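Local coordinates for protein pilin, type IV (Thermus thermophilus, PDB 4BHR) that is a type IV pilin, probably serving as a subunit of the pilus, with this chain covering the soluble part that follows its N-terminal transmembrane helix, at residues Q8-V11 with R12-T16. Numbering follows the deposited sequence.
Sequences QAYV and RNVAT
Helix 6-20, which lies against the antiparallel sheet as in the globular head of type IV pilins, is stitched here by consecutive i+4 to i backbone hydrogen bonds, and along one side Y10 and V14, four residues apart, meet in a CH-pi contact. CG2 of V14 sits over one face of the Y10 ring, 3.8 Å from its centroid and 17° off the normal, nearest to CE2 and CZ at 3.7 Å. With CG anti to the backbone N (chi1 -180°), the Y10 side chain extends along the flank, and chi2 of 71° turns a ring face to V14, whose CG2 stands beside its own backbone N. The hydrogen bonds run from N13 N to A9 O and V14 N to Y10 O, both 2.8 Å, and from R12 N to Q8 O and A15 N to V11 O, both 3.0 Å. The Y10 hydroxyl is hydrogen-bonded to V40 O. A leucine in place of Y10 would probably leave V14 CG2 without its aromatic face and V40 O without its hydroxyl partner. Beyond this turn, P43, P44 and C36, half of the C36-C50 disulfide, pack on Y10, whereas V11 and A15 face the sheet, meeting F77 on strand 74-78 and V63 and F61 on strand 61-67.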
loop_
_atom_site.group_PDB
_atom_site.type_symbol
_atom_site.label_atom_id
_atom_site.label_comp_id
_atom_site.label_asym_id
_atom_site.label_seq_id
_atom_site.Cartn_x
_atom_site.Cartn_y
_atom_site.Cartn_z
ATOM N N GLN A 8 -8.809 5.780 -1.918
ATOM C CA GLN A 8 -7.869 5.547 -3.017
ATOM C C GLN A 8 -6.648 6.425 -2.926
ATOM O O GLN A 8 -5.530 5.952 -3.136
ATOM C CB GLN A 8 -8.518 5.801 -4.343
ATOM C CG GLN A 8 -9.706 4.939 -4.635
ATOM C CD GLN A 8 -10.443 5.449 -5.854
ATOM O OE1 GLN A 8 -11.666 5.699 -5.789
ATOM N NE2 GLN A 8 -9.715 5.625 -6.969
ATOM N N ALA A 9 -6.846 7.703 -2.589
ATOM C CA ALA A 9 -5.753 8.614 -2.404
ATOM C C ALA A 9 -4.802 8.141 -1.317
ATOM O O ALA A 9 -3.556 8.124 -1.527
ATOM C CB ALA A 9 -6.288 10.013 -2.064
ATOM N N TYR A 10 -5.378 7.712 -0.187
ATOM C CA TYR A 10 -4.568 7.201 0.901
ATOM C C TYR A 10 -3.729 5.993 0.448
ATOM O O TYR A 10 -2.557 5.923 0.762
ATOM C CB TYR A 10 -5.441 6.792 2.075
ATOM C CG TYR A 10 -4.650 6.252 3.263
ATOM C CD1 TYR A 10 -3.868 7.093 4.046
ATOM C CD2 TYR A 10 -4.682 4.902 3.586
ATOM C CE1 TYR A 10 -3.170 6.612 5.133
ATOM C CE2 TYR A 10 -3.965 4.407 4.677
ATOM C CZ TYR A 10 -3.230 5.269 5.459
ATOM O OH TYR A 10 -2.530 4.789 6.538
ATOM N N VAL A 11 -4.347 5.058 -0.271
ATOM C CA VAL A 11 -3.633 3.876 -0.764
ATOM C C VAL A 11 -2.454 4.246 -1.659
ATOM O O VAL A 11 -1.331 3.704 -1.504
ATOM C CB VAL A 11 -4.601 2.872 -1.429
ATOM C CG1 VAL A 11 -3.890 1.937 -2.364
ATOM C CG2 VAL A 11 -5.427 2.157 -0.347
ATOM N N ARG A 12 -2.664 5.224 -2.554
ATOM C CA ARG A 12 -1.633 5.605 -3.481
ATOM C C ARG A 12 -0.525 6.335 -2.733
ATOM O O ARG A 12 0.653 6.158 -3.042
ATOM C CB ARG A 12 -2.206 6.465 -4.611
ATOM C CG ARG A 12 -1.192 6.760 -5.732
ATOM C CD ARG A 12 -0.739 5.495 -6.413
ATOM N NE ARG A 12 0.324 5.664 -7.424
ATOM C CZ ARG A 12 1.611 5.713 -7.128
ATOM N NH1 ARG A 12 2.015 5.689 -5.853
ATOM N NH2 ARG A 12 2.495 5.828 -8.098
ATOM N N ASN A 13 -0.908 7.169 -1.753
ATOM C CA ASN A 13 0.056 7.879 -0.967
ATOM C C ASN A 13 0.891 6.931 -0.071
ATOM O O ASN A 13 2.103 7.118 0.103
ATOM C CB ASN A 13 -0.620 9.005 -0.165
ATOM C CG ASN A 13 -1.257 10.087 -1.067
ATOM O OD1 ASN A 13 -0.862 10.319 -2.234
ATOM N ND2 ASN A 13 -2.275 10.747 -0.524
ATOM N N VAL A 14 0.262 5.868 0.438
ATOM C CA VAL A 14 0.989 4.830 1.173
ATOM C C VAL A 14 2.000 4.178 0.252
ATOM O O VAL A 14 3.156 3.934 0.625
ATOM C CB VAL A 14 0.042 3.783 1.786
ATOM C CG1 VAL A 14 0.824 2.555 2.271
ATOM C CG2 VAL A 14 -0.736 4.369 2.942
ATOM N N ALA A 15 1.572 3.863 -0.960
ATOM C CA ALA A 15 2.506 3.262 -1.928
ATOM C C ALA A 15 3.725 4.145 -2.238
ATOM O O ALA A 15 4.851 3.673 -2.212
ATOM C CB ALA A 15 1.762 2.874 -3.214
ATOM N N THR A 16 3.496 5.448 -2.440
ATOM C CA THR A 16 4.592 6.425 -2.546
ATOM C C THR A 16 5.552 6.402 -1.366
ATOM O O THR A 16 6.801 6.381 -1.552
ATOM C CB THR A 16 4.025 7.845 -2.767
ATOM O OG1 THR A 16 3.329 7.843 -4.007
ATOM C CG2 THR A 16 5.202 8.866 -2.878
#